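PDB 4EUO: ABC transporter, substrate binding protein (Polyamine) from Agrobacterium tumefaciens, which binds gamma-aminobutyric acid (GABA) selectively as a periplasmic solute-binding protein, probably delivering it to an ABC transporter. Local coordinates for residues Ala19-Glu22 with Lys23-Glu27; Lys85-Pro88 with Arg89-Thr92; Arg203-Ala206 with Leu207-Gly211. All coordinates share one frame; numbering follows the deposited sequence.

Contact 1: residues Ala19-Glu22 with Lys23-Glu27; sequences AWAE and KFMVE
Ala-19 offers its backbone O to Lys-23, one helical turn on, whose ammonium bends back to it: NZ donates to Ala-19 O at 2.8 Å. The chain runs extended from CB to CE and then turns at its last torsion (chi4 70°), which brings NZ back to the oxygen, tilted 29° from the carbonyl plane. A salt bridge to Asp-255 of helix 250-260 gives the same ammonium a second, charged partner. Phe-24 N donates to Trp-20 O at 3.1 Å, while the indole of Trp-20 leaves the turn and packs against Met-256 and Ala-247. The ring of Phe-24 pairs edge-to-face with Phe-243. Ala-21 O accepts from Met-25 N, and the thioether arches over this carbonyl: CG of Met-25 lies 3.2 Å from Ala-21 O, and its CE reaches Ala-21 CB at 3.9 Å. Both side chains also touch Val-32 of the next strand. Glu-22 O closes the series with a 2.9 Å bond from Val-26 N, nearly along the C=O axis, while its CG passes 4.0 Å from Met-25 SD. These i to i+4 bonds belong to helix 10-28, the connecting helix of a beta-alpha-beta unit in which strands 3-6 and 32-35 run parallel, as in the alpha/beta lobes of periplasmic binding proteins.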
loop_
_atom_site.group_PDB
_atom_site.type_symbol
_atom_site.label_atom_id
_atom_site.label_comp_id
_atom_site.label_asym_id
_atom_site.label_seq_id
_atom_site.Cartn_x
_atom_site.Cartn_y
_atom_site.Cartn_z
ATOM N N ALA A 19 8.565 5.329 14.068
ATOM C CA ALA A 19 7.512 4.801 14.934
ATOM C C ALA A 19 7.834 3.492 15.628
ATOM O O ALA A 19 7.279 3.219 16.693
ATOM C CB ALA A 19 6.213 4.652 14.154
ATOM N N TRP A 20 8.667 2.627 15.005
ATOM C CA TRP A 20 8.892 1.258 15.480
ATOM C C TRP A 20 10.290 0.902 15.915
ATOM O O TRP A 20 10.441 0.041 16.785
ATOM C CB TRP A 20 8.442 0.271 14.366
ATOM C CG TRP A 20 6.996 0.390 13.961
ATOM C CD1 TRP A 20 5.986 1.010 14.658
ATOM C CD2 TRP A 20 6.389 -0.149 12.773
ATOM N NE1 TRP A 20 4.797 0.903 13.970
ATOM C CE2 TRP A 20 5.013 0.174 12.817
ATOM C CE3 TRP A 20 6.878 -0.874 11.666
ATOM C CZ2 TRP A 20 4.122 -0.204 11.807
ATOM C CZ3 TRP A 20 5.986 -1.269 10.686
ATOM C CH2 TRP A 20 4.633 -0.914 10.746
ATOM N N ALA A 21 11.325 1.415 15.241
ATOM C CA ALA A 21 12.681 0.934 15.494
ATOM C C ALA A 21 13.238 1.101 16.870
ATOM O O ALA A 21 13.684 0.104 17.451
ATOM C CB ALA A 21 13.648 1.435 14.441
ATOM N N GLU A 22 13.119 2.301 17.468
ATOM C CA GLU A 22 13.615 2.485 18.832
ATOM C C GLU A 22 12.790 1.758 19.852
ATOM O O GLU A 22 13.353 1.222 20.811
ATOM C CB GLU A 22 13.768 3.937 19.190
ATOM C CG GLU A 22 15.074 4.466 18.642
ATOM C CD GLU A 22 15.429 5.866 19.086
ATOM O OE1 GLU A 22 16.614 6.093 19.413
ATOM O OE2 GLU A 22 14.526 6.727 19.131
ATOM N N LYS A 23 11.465 1.699 19.666
ATOM C CA LYS A 23 10.604 0.965 20.587
ATOM C C LYS A 23 11.075 -0.491 20.660
ATOM O O LYS A 23 11.176 -1.041 21.762
ATOM C CB LYS A 23 9.137 1.005 20.114
ATOM C CG LYS A 23 8.373 2.274 20.481
ATOM C CD LYS A 23 6.932 2.205 19.943
ATOM C CE LYS A 23 6.158 3.495 20.063
ATOM N NZ LYS A 23 6.671 4.569 19.125
ATOM N N PHE A 24 11.418 -1.100 19.508
ATOM C CA PHE A 24 11.878 -2.488 19.462
ATOM C C PHE A 24 13.224 -2.645 20.161
ATOM O O PHE A 24 13.404 -3.603 20.923
ATOM C CB PHE A 24 11.972 -3.001 18.015
ATOM C CG PHE A 24 12.230 -4.481 17.934
ATOM C CD1 PHE A 24 11.304 -5.393 18.423
ATOM C CD2 PHE A 24 13.426 -4.967 17.427
ATOM C CE1 PHE A 24 11.539 -6.775 18.321
ATOM C CE2 PHE A 24 13.638 -6.340 17.298
ATOM C CZ PHE A 24 12.697 -7.230 17.755
ATOM N N MET A 25 14.134 -1.692 19.943
ATOM C CA MET A 25 15.506 -1.682 20.475
ATOM C C MET A 25 15.494 -1.599 21.980
ATOM O O MET A 25 16.263 -2.298 22.635
ATOM C CB MET A 25 16.293 -0.490 19.907
ATOM C CG MET A 25 16.612 -0.595 18.440
ATOM S SD MET A 25 16.922 1.054 17.753
ATOM C CE MET A 25 17.084 0.653 16.033
ATOM N N VAL A 26 14.610 -0.751 22.521
ATOM C CA VAL A 26 14.436 -0.535 23.949
ATOM C C VAL A 26 13.865 -1.791 24.619
ATOM O O VAL A 26 14.412 -2.243 25.622
ATOM C CB VAL A 26 13.619 0.762 24.214
ATOM C CG1 VAL A 26 13.120 0.844 25.657
ATOM C CG2 VAL A 26 14.451 1.995 23.867
ATOM N N GLU A 27 12.820 -2.374 24.030
ATOM C CA GLU A 27 12.137 -3.561 24.531
ATOM C C GLU A 27 12.988 -4.855 24.501
ATOM O O GLU A 27 12.904 -5.648 25.441
ATOM C CB GLU A 27 10.822 -3.742 23.758
ATOM C CG GLU A 27 9.904 -4.835 24.271
ATOM C CD GLU A 27 9.016 -5.384 23.176
ATOM O OE1 GLU A 27 9.412 -6.390 22.545
ATOM O OE2 GLU A 27 7.960 -4.770 22.902
#

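Contact 2: residues Lys85-Pro88 with Arg89-Thr92; sequences KLDP and RFVT
Asp-87 and Arg-89 close on each other side-on, and this pair is the tight part of the contact. NE of Arg-89 donates to Asp-87 OD1 at 3.0 Å and NH2 of Arg-89 to Asp-87 OD2 at 2.7 Å, each oxygen using its syn lone pair. The carboxylate and guanidinium planes lie only 14° apart, so the bidentate salt bridge is almost flat and both N-H bonds are nearly straight. The arginine chain bends at chi3 (-66°), which turns the guanidinium back to the residue two places earlier. OD1 has a further donor on its anti side, Arg-89 N. With CG swung opposite the backbone N (chi1 -169°), Asp-87 thus holds main chain and side chain of the same residue, forming an Asx turn in the loop between helix 61-67 and strand 96-107. The weak bond from Phe-90 N to Asp-87 O closes a type I beta turn over the same residues. The phenyl ring lies under the arginine chain, with CB of Arg-89 3.6 Å above the plane of the Phe-90 ring, over its centre, and CE2 of Phe-90 approaches Asp-87 OD2 obliquely at 3.3 Å. Phe-90 and Arg-89 both touch Tyr-100 of strand 96-107. The apolar touch is longer: Val-91 CG2 stands 4.1 Å from Leu-86 CB, though 3.5 Å from Asp-87 O. On the side of exposed Pro-88, a water bridges two carbonyls, donating to Pro-88 O and Val-91 O, each at 2.7 Å.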
loop_
_atom_site.group_PDB
_atom_site.type_symbol
_atom_site.label_atom_id
_atom_site.label_comp_id
_atom_site.label_asym_id
_atom_site.label_seq_id
_atom_site.Cartn_x
_atom_site.Cartn_y
_atom_site.Cartn_z
ATOM N N LYS A 85 -6.152 -7.664 19.347
ATOM C CA LYS A 85 -6.407 -6.263 19.063
ATOM C C LYS A 85 -6.118 -5.914 17.617
ATOM O O LYS A 85 -6.234 -4.741 17.256
ATOM C CB LYS A 85 -5.616 -5.383 20.007
ATOM C CG LYS A 85 -6.151 -5.493 21.437
ATOM C CD LYS A 85 -5.311 -4.739 22.423
ATOM C CE LYS A 85 -5.669 -5.142 23.833
ATOM N NZ LYS A 85 -4.812 -4.454 24.831
ATOM N N LEU A 86 -5.812 -6.919 16.780
ATOM C CA LEU A 86 -5.431 -6.649 15.388
ATOM C C LEU A 86 -6.601 -6.665 14.448
ATOM O O LEU A 86 -7.510 -7.486 14.596
ATOM C CB LEU A 86 -4.347 -7.650 14.931
ATOM C CG LEU A 86 -3.134 -7.711 15.858
ATOM C CD1 LEU A 86 -2.047 -8.600 15.290
ATOM C CD2 LEU A 86 -2.592 -6.298 16.172
ATOM N N ASP A 87 -6.566 -5.803 13.415
ATOM C CA ASP A 87 -7.636 -5.724 12.450
ATOM C C ASP A 87 -7.877 -7.112 11.892
ATOM O O ASP A 87 -6.988 -7.703 11.276
ATOM C CB ASP A 87 -7.279 -4.720 11.339
ATOM C CG ASP A 87 -8.434 -4.387 10.437
ATOM O OD1 ASP A 87 -9.136 -5.317 10.011
ATOM O OD2 ASP A 87 -8.519 -3.207 10.003
ATOM N N PRO A 88 -9.059 -7.716 12.146
ATOM C CA PRO A 88 -9.255 -9.113 11.746
ATOM C C PRO A 88 -9.315 -9.381 10.264
ATOM O O PRO A 88 -9.206 -10.526 9.853
ATOM C CB PRO A 88 -10.549 -9.508 12.484
ATOM C CG PRO A 88 -11.276 -8.234 12.611
ATOM C CD PRO A 88 -10.241 -7.179 12.856
ATOM N N ARG A 89 -9.448 -8.312 9.440
ATOM C CA ARG A 89 -9.536 -8.502 8.001
ATOM C C ARG A 89 -8.206 -8.916 7.386
ATOM O O ARG A 89 -8.190 -9.406 6.269
ATOM C CB ARG A 89 -9.990 -7.214 7.304
ATOM C CG ARG A 89 -11.449 -6.891 7.630
ATOM C CD ARG A 89 -11.842 -5.493 7.196
ATOM N NE ARG A 89 -11.130 -4.476 7.946
ATOM C CZ ARG A 89 -11.356 -3.177 7.845
ATOM N NH1 ARG A 89 -12.331 -2.723 7.062
ATOM N NH2 ARG A 89 -10.624 -2.319 8.529
ATOM N N PHE A 90 -7.110 -8.645 8.104
ATOM C CA PHE A 90 -5.778 -8.849 7.553
ATOM C C PHE A 90 -4.902 -9.844 8.282
ATOM O O PHE A 90 -3.681 -9.846 8.092
ATOM C CB PHE A 90 -5.087 -7.479 7.426
ATOM C CG PHE A 90 -5.989 -6.402 6.877
ATOM C CD1 PHE A 90 -6.604 -6.558 5.638
ATOM C CD2 PHE A 90 -6.276 -5.272 7.624
ATOM C CE1 PHE A 90 -7.505 -5.582 5.161
ATOM C CE2 PHE A 90 -7.162 -4.306 7.146
ATOM C CZ PHE A 90 -7.776 -4.480 5.933
ATOM N N VAL A 91 -5.494 -10.696 9.118
ATOM C CA VAL A 91 -4.764 -11.733 9.856
ATOM C C VAL A 91 -4.930 -13.052 9.128
ATOM O O VAL A 91 -6.036 -13.454 8.791
ATOM C CB VAL A 91 -5.286 -11.821 11.325
ATOM C CG1 VAL A 91 -4.685 -13.018 12.063
ATOM C CG2 VAL A 91 -5.015 -10.532 12.080
ATOM N N THR A 92 -3.793 -13.694 8.801
ATOM C CA THR A 92 -3.746 -15.032 8.227
ATOM C C THR A 92 -2.724 -15.831 9.051
ATOM O O THR A 92 -2.051 -15.278 9.907
ATOM C CB THR A 92 -3.354 -15.041 6.739
ATOM O OG1 THR A 92 -1.934 -14.877 6.617
ATOM C CG2 THR A 92 -4.111 -14.015 5.890
HETATM O O HOH W 1 -8.378 -12.289 8.035
#

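Contact 3: residues Arg203-Ala206 with Leu207-Gly211. With ABU (gamma-amino-butanoic acid), chain E.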
loop_
_atom_site.group_PDB
_atom_site.type_symbol
_atom_site.label_atom_id
_atom_site.label_comp_id
_atom_site.label_asym_id
_atom_site.label_seq_id
_atom_site.Cartn_x
_atom_site.Cartn_y
_atom_site.Cartn_z
ATOM N N ARG A 203 1.603 9.145 0.591
ATOM C CA ARG A 203 2.665 9.813 -0.168
ATOM C C ARG A 203 2.300 11.275 -0.418
ATOM O O ARG A 203 3.204 12.119 -0.492
ATOM C CB ARG A 203 2.904 9.083 -1.472
ATOM C CG ARG A 203 3.469 7.684 -1.265
ATOM C CD ARG A 203 4.944 7.745 -0.860
ATOM N NE ARG A 203 5.408 6.428 -0.407
ATOM C CZ ARG A 203 6.687 6.102 -0.268
ATOM N NH1 ARG A 203 7.637 6.968 -0.593
ATOM N NH2 ARG A 203 7.031 4.878 0.117
ATOM N N MET A 204 0.995 11.586 -0.500
ATOM C CA MET A 204 0.546 12.973 -0.644
ATOM C C MET A 204 0.661 13.685 0.708
ATOM O O MET A 204 1.130 14.832 0.741
ATOM C CB MET A 204 -0.891 13.019 -1.165
ATOM C CG MET A 204 -1.067 12.390 -2.547
ATOM S SD MET A 204 -0.034 13.115 -3.854
ATOM C CE MET A 204 1.399 11.940 -3.905
ATOM N N THR A 205 0.327 13.006 1.818
ATOM C CA THR A 205 0.530 13.575 3.151
ATOM C C THR A 205 2.009 13.940 3.305
ATOM O O THR A 205 2.328 15.042 3.789
ATOM C CB THR A 205 0.150 12.555 4.218
ATOM O OG1 THR A 205 -1.255 12.325 4.089
ATOM C CG2 THR A 205 0.462 13.036 5.632
ATOM N N ALA A 206 2.932 13.054 2.889
ATOM C CA ALA A 206 4.369 13.350 3.043
ATOM C C ALA A 206 4.810 14.514 2.209
ATOM O O ALA A 206 5.618 15.330 2.683
ATOM C CB ALA A 206 5.176 12.119 2.729
ATOM N N LEU A 207 4.306 14.639 0.983
ATOM C CA LEU A 207 4.648 15.788 0.154
ATOM C C LEU A 207 4.212 17.068 0.852
ATOM O O LEU A 207 5.004 18.014 0.948
ATOM C CB LEU A 207 3.973 15.720 -1.209
ATOM C CG LEU A 207 4.695 14.910 -2.269
ATOM C CD1 LEU A 207 3.853 14.805 -3.532
ATOM C CD2 LEU A 207 6.096 15.500 -2.612
ATOM N N GLU A 208 2.990 17.101 1.391
ATOM C CA GLU A 208 2.457 18.272 2.092
ATOM C C GLU A 208 3.314 18.571 3.318
ATOM O O GLU A 208 3.592 19.751 3.591
ATOM C CB GLU A 208 0.993 18.019 2.514
ATOM C CG GLU A 208 0.357 19.178 3.275
ATOM C CD GLU A 208 -1.133 19.012 3.492
ATOM O OE1 GLU A 208 -1.881 18.984 2.488
ATOM O OE2 GLU A 208 -1.551 18.905 4.666
ATOM N N GLN A 209 3.756 17.545 4.041
ATOM C CA GLN A 209 4.588 17.670 5.246
ATOM C C GLN A 209 5.929 18.335 4.873
ATOM O O GLN A 209 6.493 19.113 5.679
ATOM C CB GLN A 209 4.871 16.303 5.877
ATOM C CG GLN A 209 3.735 15.722 6.709
ATOM C CD GLN A 209 3.923 14.264 7.097
ATOM O OE1 GLN A 209 4.801 13.554 6.601
ATOM N NE2 GLN A 209 3.077 13.774 7.983
ATOM N N SER A 210 6.422 18.080 3.640
ATOM C CA SER A 210 7.673 18.639 3.127
ATOM C C SER A 210 7.452 19.962 2.429
ATOM O O SER A 210 8.331 20.435 1.718
ATOM C CB SER A 210 8.363 17.646 2.197
ATOM O OG SER A 210 9.682 18.109 1.942
ATOM N N GLY A 211 6.272 20.546 2.643
ATOM C CA GLY A 211 5.942 21.863 2.103
ATOM C C GLY A 211 5.384 21.940 0.702
ATOM O O GLY A 211 5.025 23.027 0.248
HETATM N N ABU E . 1.710 -0.844 -0.506
HETATM C CD ABU E . 1.494 0.513 0.011
HETATM C CB ABU E . 2.796 1.247 0.213
HETATM C CG ABU E . 2.520 2.604 0.766
HETATM C C ABU E . 3.721 3.516 0.898
HETATM O O ABU E . 3.491 4.820 1.031
HETATM O OXT ABU E . 4.955 3.096 0.764
HETATM O O HOH W 2 0.804 16.577 5.567
#
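Met-204 and Leu-207 run alongside each other in the same direction, with Met-204 CE 3.8 Å from Leu-207 CD1, on the last turns of helix 201-209, which ends in a Schellman motif with Gly-211, at positive phi, as its C-prime residue. The methionine reaches Leu-207 because its chain is bent at chi2 and chi3. Thr-205 and Gln-209 instead cross at a slant: the amide NE2 of Gln-209 lies 3.6 Å from Thr-205 CG2, and CG of Gln-209 rests 3.3 Å from Thr-205 O. That carbonyl also accepts Gln-209 N and a water, which makes only a weak bond to Glu-208 OE2. The backbone repeats the i to i+4 pattern up to Ser-210 N on Ala-206 O. Arg-203 leads off roughly at right angles to Leu-207, into the GABA pocket, while its O takes Leu-207 N and Gln-186 NE2. Its guanidinium meets the ligand carboxylate edge-on, with the carboxylate carbon in its plane. Tyr-262 and Thr-12 are among the ligand's other hydrogen-bonding partners. Arg-203 NE donates to ligand O at 2.9 Å, and Arg-203 NH2 to ligand OXT at 2.8 Å, the latter nearly straight at 174°.

Overall arrangement
All three contacts are local and partly buried, and none touches another; their centres lie 22 to 28 Å apart. Contacts 1 and 3 sit on helices, whereas contact 2 is a loop turn held chiefly by an aspartate-arginine salt bridge, where the helices rely on i to i+4 backbone bonds. Contact 1 buries its aromatic residues against helices 237-247 and 250-260, with Glu-22 and Val-26 exposed. Contact 3 changes along its length, from buried Arg-203 at the ligand to an exposed helix end. Helix 10-28 links the two indirectly: it carries contact 1, and its Thr-11 and Thr-12 touch Arg-203. In contact 2 arginine pairs with a protein carboxylate, in contact 3 with that of GABA.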